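Local coordinates for protein amorpha-4,11-diene synthase (Artemisia annua, PDB 4GAX) that probably cyclises farnesyl diphosphate to sesquiterpenes, as an amorpha-4,11-diene synthase or the closely related alpha-bisabolol synthase, at residues L59-E62 / V63-L66; Y94-E97 / Q98-D101; Y491-N494 / L495-Q499. One frame throughout, in Å; residues are numbered along the deposited sequence.

Contact 1 (L59-E62 / V63-L66)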
ATOM      1  N   LEU A  59      20.495 -20.932  -5.191  1.00 31.70           N
ATOM      2  CA  LEU A  59      19.915 -20.557  -3.906  1.00 35.18           C
ATOM      3  C   LEU A  59      18.418 -20.843  -3.900  1.00 30.08           C
ATOM      4  O   LEU A  59      17.885 -21.372  -2.924  1.00 29.21           O
ATOM      5  CB  LEU A  59      20.155 -19.080  -3.606  1.00 27.44           C
ATOM      6  CG  LEU A  59      21.588 -18.707  -3.211  1.00 34.80           C
ATOM      7  CD1 LEU A  59      21.721 -17.191  -3.117  1.00 36.29           C
ATOM      8  CD2 LEU A  59      21.975 -19.364  -1.887  1.00 30.43           C
ATOM      9  N   LYS A  60      17.752 -20.483  -4.994  1.00 27.77           N
ATOM     10  CA  LYS A  60      16.321 -20.730  -5.172  1.00 31.75           C
ATOM     11  C   LYS A  60      15.941 -22.193  -4.976  1.00 30.99           C
ATOM     12  O   LYS A  60      14.941 -22.500  -4.317  1.00 31.94           O
ATOM     13  CB  LYS A  60      15.870 -20.283  -6.566  1.00 38.44           C
ATOM     14  CG  LYS A  60      15.048 -19.012  -6.561  1.00 50.41           C
ATOM     15  CD  LYS A  60      15.767 -17.861  -7.244  1.00 63.67           C
ATOM     16  CE  LYS A  60      15.313 -17.708  -8.685  1.00 69.39           C
ATOM     17  NZ  LYS A  60      14.026 -18.421  -8.923  1.00 71.37           N
ATOM     18  N   LYS A  61      16.738 -23.090  -5.547  1.00 27.36           N
ATOM     19  CA  LYS A  61      16.472 -24.522  -5.439  1.00 33.45           C
ATOM     20  C   LYS A  61      16.646 -25.033  -4.011  1.00 28.53           C
ATOM     21  O   LYS A  61      15.941 -25.950  -3.579  1.00 31.22           O
ATOM     22  CB  LYS A  61      17.399 -25.309  -6.365  1.00 38.83           C
ATOM     23  CG  LYS A  61      17.407 -24.831  -7.807  1.00 49.23           C
ATOM     24  CD  LYS A  61      18.209 -25.793  -8.677  1.00 55.79           C
ATOM     25  CE  LYS A  61      18.528 -25.189 -10.036  1.00 61.60           C
ATOM     26  NZ  LYS A  61      19.994 -24.955 -10.192  1.00 68.35           N
ATOM     27  N   GLU A  62      17.611 -24.482  -3.285  1.00 26.19           N
ATOM     28  CA  GLU A  62      17.801 -24.876  -1.894  1.00 27.75           C
ATOM     29  C   GLU A  62      16.570 -24.469  -1.086  1.00 26.30           C
ATOM     30  O   GLU A  62      16.103 -25.216  -0.227  1.00 26.72           O
ATOM     31  CB  GLU A  62      19.036 -24.201  -1.294  1.00 39.37           C
ATOM     32  CG  GLU A  62      20.343 -24.506  -1.994  1.00 52.11           C
ATOM     33  CD  GLU A  62      21.531 -23.864  -1.288  1.00 61.34           C
ATOM     34  OE1 GLU A  62      21.536 -23.844  -0.032  1.00 65.06           O
ATOM     35  OE2 GLU A  62      22.448 -23.371  -1.984  1.00 60.61           O
ATOM     36  N   VAL A  63      16.053 -23.272  -1.354  1.00 23.16           N
ATOM     37  CA  VAL A  63      14.862 -22.791  -0.655  1.00 22.90           C
ATOM     38  C   VAL A  63      13.606 -23.589  -1.020  1.00 25.17           C
ATOM     39  O   VAL A  63      12.764 -23.865  -0.156  1.00 23.14           O
ATOM     40  CB  VAL A  63      14.628 -21.282  -0.902  1.00 25.97           C
ATOM     41  CG1 VAL A  63      13.342 -20.802  -0.210  1.00 25.13           C
ATOM     42  CG2 VAL A  63      15.834 -20.478  -0.398  1.00 23.32           C
ATOM     43  N   ARG A  64      13.469 -23.969  -2.286  1.00 28.05           N
ATOM     44  CA  ARG A  64      12.339 -24.819  -2.660  1.00 26.91           C
ATOM     45  C   ARG A  64      12.381 -26.108  -1.867  1.00 23.71           C
ATOM     46  O   ARG A  64      11.359 -26.549  -1.342  1.00 30.58           O
ATOM     47  CB  ARG A  64      12.330 -25.125  -4.150  1.00 24.85           C
ATOM     48  CG  ARG A  64      11.984 -23.931  -4.970  1.00 30.07           C
ATOM     49  CD  ARG A  64      11.711 -24.302  -6.405  1.00 32.16           C
ATOM     50  NE  ARG A  64      11.415 -23.101  -7.171  1.00 41.54           N
ATOM     51  CZ  ARG A  64      12.257 -22.534  -8.027  1.00 42.39           C
ATOM     52  NH1 ARG A  64      13.444 -23.083  -8.258  1.00 42.92           N
ATOM     53  NH2 ARG A  64      11.893 -21.431  -8.672  1.00 49.81           N
ATOM     54  N   GLN A  65      13.572 -26.695  -1.762  1.00 26.60           N
ATOM     55  CA  GLN A  65      13.747 -27.939  -1.034  1.00 29.20           C
ATOM     56  C   GLN A  65      13.417 -27.794   0.458  1.00 32.08           C
ATOM     57  O   GLN A  65      12.840 -28.703   1.061  1.00 27.21           O
ATOM     58  CB  GLN A  65      15.168 -28.476  -1.233  1.00 34.45           C
ATOM     59  CG  GLN A  65      15.529 -29.683  -0.379  1.00 36.22           C
ATOM     60  CD  GLN A  65      14.820 -30.964  -0.822  1.00 57.33           C
ATOM     61  OE1 GLN A  65      14.087 -30.979  -1.817  1.00 57.62           O
ATOM     62  NE2 GLN A  65      15.044 -32.045  -0.080  1.00 62.00           N
ATOM     63  N   LEU A  66      13.781 -26.658   1.050  1.00 27.41           N
ATOM     64  CA  LEU A  66      13.430 -26.375   2.444  1.00 29.16           C
ATOM     65  C   LEU A  66      11.920 -26.374   2.653  1.00 26.68           C
ATOM     66  O   LEU A  66      11.414 -26.948   3.622  1.00 23.88           O
ATOM     67  CB  LEU A  66      13.981 -25.014   2.868  1.00 28.19           C
ATOM     68  CG  LEU A  66      15.495 -24.887   3.026  1.00 37.82           C
ATOM     69  CD1 LEU A  66      15.853 -23.480   3.466  1.00 46.02           C
ATOM     70  CD2 LEU A  66      16.027 -25.922   4.007  1.00 43.49           C
TER

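Contact 2 (Y94-E97 / Q98-D101)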
ATOM      1  N   TYR A  94       7.830 -13.321  -3.876  1.00 25.13           N
ATOM      2  CA  TYR A  94       7.542 -13.379  -5.322  1.00 26.61           C
ATOM      3  C   TYR A  94       8.361 -14.433  -6.051  1.00 26.05           C
ATOM      4  O   TYR A  94       8.011 -14.824  -7.158  1.00 24.83           O
ATOM      5  CB  TYR A  94       7.765 -12.020  -6.002  1.00 25.72           C
ATOM      6  CG  TYR A  94       9.186 -11.524  -5.915  1.00 23.17           C
ATOM      7  CD1 TYR A  94      10.122 -11.829  -6.907  1.00 22.28           C
ATOM      8  CD2 TYR A  94       9.599 -10.741  -4.843  1.00 24.87           C
ATOM      9  CE1 TYR A  94      11.430 -11.367  -6.824  1.00 23.33           C
ATOM     10  CE2 TYR A  94      10.903 -10.274  -4.752  1.00 22.45           C
ATOM     11  CZ  TYR A  94      11.812 -10.591  -5.743  1.00 26.91           C
ATOM     12  OH  TYR A  94      13.100 -10.122  -5.642  1.00 24.46           O
ATOM     13  N   LEU A  95       9.460 -14.885  -5.443  1.00 17.89           N
ATOM     14  CA  LEU A  95      10.245 -15.967  -6.037  1.00 19.40           C
ATOM     15  C   LEU A  95       9.586 -17.324  -5.817  1.00 26.01           C
ATOM     16  O   LEU A  95       9.876 -18.275  -6.529  1.00 24.69           O
ATOM     17  CB  LEU A  95      11.652 -16.008  -5.437  1.00 23.00           C
ATOM     18  CG  LEU A  95      12.569 -14.812  -5.707  1.00 27.20           C
ATOM     19  CD1 LEU A  95      13.920 -15.101  -5.088  1.00 25.75           C
ATOM     20  CD2 LEU A  95      12.714 -14.579  -7.205  1.00 30.20           C
ATOM     21  N   PHE A  96       8.697 -17.409  -4.832  1.00 25.70           N
ATOM     22  CA  PHE A  96       8.114 -18.693  -4.441  1.00 26.24           C
ATOM     23  C   PHE A  96       6.596 -18.625  -4.296  1.00 27.24           C
ATOM     24  O   PHE A  96       6.021 -19.190  -3.354  1.00 21.81           O
ATOM     25  CB  PHE A  96       8.737 -19.137  -3.118  1.00 22.17           C
ATOM     26  CG  PHE A  96      10.235 -19.143  -3.143  1.00 23.06           C
ATOM     27  CD1 PHE A  96      10.914 -20.161  -3.782  1.00 23.46           C
ATOM     28  CD2 PHE A  96      10.965 -18.122  -2.548  1.00 26.91           C
ATOM     29  CE1 PHE A  96      12.313 -20.186  -3.817  1.00 30.49           C
ATOM     30  CE2 PHE A  96      12.363 -18.134  -2.578  1.00 23.77           C
ATOM     31  CZ  PHE A  96      13.034 -19.169  -3.219  1.00 32.99           C
ATOM     32  N   GLU A  97       5.962 -17.931  -5.238  1.00 24.28           N
ATOM     33  CA  GLU A  97       4.531 -17.674  -5.204  1.00 30.02           C
ATOM     34  C   GLU A  97       3.748 -18.971  -5.157  1.00 27.30           C
ATOM     35  O   GLU A  97       2.902 -19.174  -4.269  1.00 23.27           O
ATOM     36  CB  GLU A  97       4.115 -16.880  -6.444  1.00 39.49           C
ATOM     37  CG  GLU A  97       3.098 -15.801  -6.171  1.00 58.60           C
ATOM     38  CD  GLU A  97       3.657 -14.696  -5.290  1.00 70.85           C
ATOM     39  OE1 GLU A  97       4.404 -13.840  -5.809  1.00 78.07           O
ATOM     40  OE2 GLU A  97       3.354 -14.680  -4.077  1.00 71.03           O
ATOM     41  N   GLN A  98       4.024 -19.849  -6.116  1.00 20.82           N
ATOM     42  CA  GLN A  98       3.295 -21.109  -6.191  1.00 21.07           C
ATOM     43  C   GLN A  98       3.561 -21.946  -4.948  1.00 26.81           C
ATOM     44  O   GLN A  98       2.641 -22.554  -4.389  1.00 24.70           O
ATOM     45  CB  GLN A  98       3.655 -21.889  -7.465  1.00 32.16           C
ATOM     46  CG  GLN A  98       2.673 -23.032  -7.789  1.00 39.46           C
ATOM     47  CD  GLN A  98       2.941 -24.292  -6.974  1.00 46.01           C
ATOM     48  OE1 GLN A  98       4.063 -24.508  -6.502  1.00 49.24           O
ATOM     49  NE2 GLN A  98       1.909 -25.126  -6.797  1.00 34.67           N
ATOM     50  N   GLU A  99       4.820 -21.982  -4.516  1.00 21.63           N
ATOM     51  CA  GLU A  99       5.197 -22.839  -3.386  1.00 24.52           C
ATOM     52  C   GLU A  99       4.508 -22.377  -2.108  1.00 19.73           C
ATOM     53  O   GLU A  99       3.999 -23.196  -1.341  1.00 26.17           O
ATOM     54  CB  GLU A  99       6.717 -22.881  -3.190  1.00 23.42           C
ATOM     55  CG  GLU A  99       7.470 -23.608  -4.296  1.00 33.69           C
ATOM     56  CD  GLU A  99       7.771 -22.734  -5.506  1.00 28.21           C
ATOM     57  OE1 GLU A  99       7.296 -21.576  -5.570  1.00 24.76           O
ATOM     58  OE2 GLU A  99       8.488 -23.216  -6.412  1.00 35.23           O
ATOM     59  N   ILE A 100       4.474 -21.065  -1.899  1.00 19.03           N
ATOM     60  CA  ILE A 100       3.844 -20.494  -0.711  1.00 19.89           C
ATOM     61  C   ILE A 100       2.318 -20.611  -0.756  1.00 24.74           C
ATOM     62  O   ILE A 100       1.695 -21.014   0.226  1.00 26.70           O
ATOM     63  CB  ILE A 100       4.255 -19.027  -0.522  1.00 25.31           C
ATOM     64  CG1 ILE A 100       5.739 -18.947  -0.153  1.00 28.16           C
ATOM     65  CG2 ILE A 100       3.428 -18.360   0.557  1.00 24.82           C
ATOM     66  CD1 ILE A 100       6.232 -17.512  -0.048  1.00 23.46           C
ATOM     67  N   ASP A 101       1.707 -20.244  -1.877  1.00 24.62           N
ATOM     68  CA  ASP A 101       0.256 -20.416  -2.004  1.00 23.47           C
ATOM     69  C   ASP A 101      -0.129 -21.865  -1.780  1.00 23.65           C
ATOM     70  O   ASP A 101      -1.064 -22.155  -1.040  1.00 20.93           O
ATOM     71  CB  ASP A 101      -0.246 -19.930  -3.368  1.00 20.08           C
ATOM     72  CG  ASP A 101      -0.066 -18.424  -3.539  1.00 28.46           C
ATOM     73  OD1 ASP A 101       0.189 -17.733  -2.518  1.00 28.85           O
ATOM     74  OD2 ASP A 101      -0.159 -17.937  -4.683  1.00 32.25           O
TER
HETATM   75  O   HOH W   1       9.682 -20.878  -7.378  1.00 37.55           O

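Contact 3 (Y491-N494 / L495-Q499)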
ATOM      1  N   TYR A 491      -9.059  15.361  24.141  1.00 35.63           N
ATOM      2  CA  TYR A 491     -10.163  14.414  24.006  1.00 36.14           C
ATOM      3  C   TYR A 491     -10.505  14.251  22.531  1.00 31.53           C
ATOM      4  O   TYR A 491     -10.711  13.140  22.056  1.00 31.32           O
ATOM      5  CB  TYR A 491     -11.375  14.928  24.790  1.00 34.98           C
ATOM      6  CG  TYR A 491     -12.526  13.951  24.964  1.00 28.02           C
ATOM      7  CD1 TYR A 491     -12.354  12.580  24.787  1.00 29.63           C
ATOM      8  CD2 TYR A 491     -13.793  14.414  25.312  1.00 33.20           C
ATOM      9  CE1 TYR A 491     -13.425  11.695  24.949  1.00 33.90           C
ATOM     10  CE2 TYR A 491     -14.863  13.545  25.477  1.00 34.73           C
ATOM     11  CZ  TYR A 491     -14.676  12.189  25.297  1.00 31.42           C
ATOM     12  OH  TYR A 491     -15.749  11.332  25.464  1.00 33.61           O
ATOM     13  N   ALA A 492     -10.549  15.363  21.803  1.00 29.89           N
ATOM     14  CA  ALA A 492     -10.790  15.323  20.363  1.00 34.80           C
ATOM     15  C   ALA A 492      -9.802  14.410  19.650  1.00 37.89           C
ATOM     16  O   ALA A 492     -10.196  13.564  18.831  1.00 35.75           O
ATOM     17  CB  ALA A 492     -10.745  16.736  19.772  1.00 40.64           C
ATOM     18  N   LYS A 493      -8.520  14.558  19.972  1.00 36.65           N
ATOM     19  CA  LYS A 493      -7.490  13.738  19.330  1.00 38.77           C
ATOM     20  C   LYS A 493      -7.709  12.260  19.614  1.00 32.08           C
ATOM     21  O   LYS A 493      -7.585  11.425  18.717  1.00 33.38           O
ATOM     22  CB  LYS A 493      -6.088  14.154  19.788  1.00 55.96           C
ATOM     23  CG  LYS A 493      -5.583  15.475  19.211  1.00 69.82           C
ATOM     24  CD  LYS A 493      -5.047  15.318  17.792  1.00 78.33           C
ATOM     25  CE  LYS A 493      -3.587  15.755  17.703  1.00 82.02           C
ATOM     26  NZ  LYS A 493      -3.115  15.884  16.291  1.00 84.28           N
ATOM     27  N   ASN A 494      -8.034  11.932  20.859  1.00 26.23           N
ATOM     28  CA  ASN A 494      -8.333  10.541  21.201  1.00 30.50           C
ATOM     29  C   ASN A 494      -9.541   9.973  20.448  1.00 29.25           C
ATOM     30  O   ASN A 494      -9.516   8.826  19.975  1.00 29.13           O
ATOM     31  CB  ASN A 494      -8.523  10.388  22.709  1.00 36.45           C
ATOM     32  CG  ASN A 494      -7.206  10.223  23.439  1.00 53.59           C
ATOM     33  OD1 ASN A 494      -6.689   9.107  23.561  1.00 48.50           O
ATOM     34  ND2 ASN A 494      -6.643  11.337  23.915  1.00 54.87           N
ATOM     35  N   LEU A 495     -10.589  10.785  20.334  1.00 26.62           N
ATOM     36  CA  LEU A 495     -11.790  10.381  19.618  1.00 28.87           C
ATOM     37  C   LEU A 495     -11.496  10.161  18.144  1.00 32.94           C
ATOM     38  O   LEU A 495     -11.898   9.140  17.570  1.00 30.13           O
ATOM     39  CB  LEU A 495     -12.873  11.439  19.780  1.00 27.30           C
ATOM     40  CG  LEU A 495     -13.415  11.543  21.206  1.00 23.94           C
ATOM     41  CD1 LEU A 495     -14.319  12.759  21.367  1.00 32.38           C
ATOM     42  CD2 LEU A 495     -14.147  10.278  21.610  1.00 27.65           C
ATOM     43  N   LEU A 496     -10.788  11.111  17.535  1.00 26.36           N
ATOM     44  CA  LEU A 496     -10.449  11.018  16.118  1.00 27.22           C
ATOM     45  C   LEU A 496      -9.529   9.846  15.848  1.00 31.27           C
ATOM     46  O   LEU A 496      -9.665   9.166  14.833  1.00 33.72           O
ATOM     47  CB  LEU A 496      -9.802  12.322  15.612  1.00 27.75           C
ATOM     48  CG  LEU A 496     -10.691  13.559  15.521  1.00 39.77           C
ATOM     49  CD1 LEU A 496      -9.898  14.738  14.953  1.00 49.20           C
ATOM     50  CD2 LEU A 496     -11.939  13.294  14.677  1.00 39.30           C
ATOM     51  N   TYR A 497      -8.597   9.583  16.759  1.00 29.40           N
ATOM     52  CA  TYR A 497      -7.702   8.452  16.550  1.00 36.50           C
ATOM     53  C   TYR A 497      -8.410   7.098  16.708  1.00 33.32           C
ATOM     54  O   TYR A 497      -8.122   6.152  15.974  1.00 28.60           O
ATOM     55  CB  TYR A 497      -6.438   8.578  17.406  1.00 54.02           C
ATOM     56  CG  TYR A 497      -5.428   9.526  16.787  1.00 65.75           C
ATOM     57  CD1 TYR A 497      -5.126   9.452  15.428  1.00 71.33           C
ATOM     58  CD2 TYR A 497      -4.799  10.509  17.542  1.00 68.66           C
ATOM     59  CE1 TYR A 497      -4.212  10.314  14.844  1.00 76.59           C
ATOM     60  CE2 TYR A 497      -3.885  11.382  16.963  1.00 74.13           C
ATOM     61  CZ  TYR A 497      -3.598  11.279  15.612  1.00 77.68           C
ATOM     62  OH  TYR A 497      -2.691  12.135  15.021  1.00 76.28           O
ATOM     63  N   LYS A 498      -9.366   7.012  17.623  1.00 34.28           N
ATOM     64  CA  LYS A 498     -10.160   5.785  17.739  1.00 30.47           C
ATOM     65  C   LYS A 498     -10.985   5.523  16.461  1.00 23.28           C
ATOM     66  O   LYS A 498     -11.078   4.386  15.997  1.00 28.53           O
ATOM     67  CB  LYS A 498     -11.057   5.820  18.982  1.00 37.07           C
ATOM     68  CG  LYS A 498     -12.291   4.925  18.873  1.00 45.21           C
ATOM     69  CD  LYS A 498     -12.379   3.903  19.989  1.00 50.12           C
ATOM     70  CE  LYS A 498     -13.837   3.551  20.272  1.00 54.75           C
ATOM     71  NZ  LYS A 498     -14.558   3.109  19.042  1.00 50.33           N
ATOM     72  N   GLN A 499     -11.562   6.579  15.891  1.00 22.16           N
ATOM     73  CA  GLN A 499     -12.293   6.457  14.626  1.00 32.14           C
ATOM     74  C   GLN A 499     -11.400   5.882  13.522  1.00 33.79           C
ATOM     75  O   GLN A 499     -11.828   5.036  12.714  1.00 24.57           O
ATOM     76  CB  GLN A 499     -12.849   7.823  14.226  1.00 39.89           C
ATOM     77  CG  GLN A 499     -13.556   7.883  12.889  1.00 54.94           C
ATOM     78  CD  GLN A 499     -14.150   9.262  12.641  1.00 71.18           C
ATOM     79  OE1 GLN A 499     -13.471  10.279  12.797  1.00 67.43           O
ATOM     80  NE2 GLN A 499     -15.428   9.302  12.276  1.00 77.88           N
TER

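Contact 1 (L59-E62 / V63-L66)
Leu59 and Val63, one turn apart on helix 52-71, are joined by the first of four successive i to i+4 backbone bonds. Val63 N reaches Leu59 O at 3.1 Å. Arg64 N to Lys60 O (2.9 Å), Gln65 N to Lys61 O and Leu66 N to Glu62 O continue the ladder.

Aliphatic atoms pack against the same carbonyls. Val63 CG2, which lies anti to its own carbonyl carbon, comes to 3.4 Å from Leu59 O, while Arg64 CG is 3.3 Å from Lys60 O. Leu66 CG meets Glu62 O at a like distance; each of these three acceptor carbonyls thus has an aliphatic atom of the following turn beside it.

The polar ends mostly find partners elsewhere. Lys60 and Arg64 run side by side in the same direction, Lys60 NZ ending 3.7 Å from Arg64 NH2. Arg64 is extended from CG to NE, and NE forms a salt bridge with Glu99, whose negative charge probably eases the crowding of the two cations. Lys61 bridges back to Asp58, Glu62 bonds Thr239 through OE1, and Gln65 bonds Glu69.

Leu59 and Val63 face helix 238-269, touching Leu243 and Leu240 respectively. Val63 also meets Ile87 and Leu66 meets Leu83, both of helix 77-89, so this stretch of helix 52-71 packs against two other helices.

Contact 2 (Y94-E97 / Q98-D101)
Glu99 folds back over the start of the helix to meet Phe96. Bent at chi2 (84°), its side chain sets OE1 3.2 Å from Phe96 CA, at the edge of the Phe96 ring and near its plane. Its other oxygen, OE2, accepts a bond of 2.8 Å from water 1, which also donates to Leu95 O at 2.7 Å. The water thus ties the carboxylate to the backbone just ahead of the helix, and the salt bridge to Arg64 gives OE2 a second, charged partner.

Ile100 N bonds Phe96 O at 2.8 Å. Ile100 CG1 closes on the same oxygen, Phe96 O, at 3.2 Å, and the side chain touches Val84 and Ile87 of helix 77-89. Asp101 repeats the backbone bond one residue on, Asp101 N to Glu97 O at 2.9 Å. Its carboxylate plane is turned 34° from that of Glu97, and OD1 is held by Gln130.

Phe96 occupies the N-cap, where a phenyl side chain offers no conventional acceptor to the first-turn amides. Glu97 and Glu99, in the first turn, are probably placed favourably with respect to the helix dipole, an arrangement suited to a helix N-terminus, here that of helix 97-111 in the alpha-helical N-terminal domain of a terpene synthase.

Contact 3 (Y491-N494 / L495-Q499)
Leu495 lays its CD1 methyl over the face of the Tyr491 ring, in a CH-pi contact 3.8 Å from the centroid and only 10° off the ring normal. The second methyl reaches the ring's rim, with Leu495 CD2 3.7 Å from Tyr491 CE1. Tyr491 has chi1 of -169°, which turns CG away from its own N and brings the ring against the Leu495 branches. Two backbone bonds underlie the packing: Leu495 N bonds Tyr491 O at 2.9 Å, and Leu496 N bonds Ala492 O at 2.8 Å. Replacing Leu495 by an alanine removes CG and both methyls and is likely to leave the Tyr491 face without its partner and the ring freer to turn.

On the inner side, Ala492 and Leu496 are buried against helix 478-485, touching Met482 and Val478. Both segments belong to the long helix 489-513 of the metal-binding domain, the alpha-helical fold of class I terpene synthases.

The other flank is slacker. Lys493 and Tyr497 lie side by side and point the same way, but Lys493 NZ stays 4.0 Å from Tyr497 OH, and the nearest side-chain carbons, Lys493 CD and Tyr497 CE2, are 4.2 Å apart. The aromatic ring leans instead on backbone, Tyr497 CD2 lying 3.2 Å from Lys493 O. At the exposed surface polar ends look elsewhere along the same helix: Asn494 ND2 bonds the carbonyl of Glu490, and Lys498 forms a salt bridge with Asp502.

In the fold
Contacts 1, 2 and 3 follow one another along the chain, each within one continuous stretch of eight or nine residues, yet only the first two belong together in space. Their centres are about 12 Å apart, both belong to the N-terminal terpene synthase domain, and they touch directly: Val63 CG1 packs 3.4 Å from Phe96 CZ, so the start of helix 97-111 rests against helix 52-71, with helices 77-89 and 238-269 packed against both. Contact 3 sits on helix 489-513 in the metal-binding domain, on the opposite side of the chain's centre, its centre about 48 Å from that of contact 1 and about 40 Å from that of contact 2. Contacts 1 and 2 thus join helices of the N-terminal region, while contact 3 stands apart.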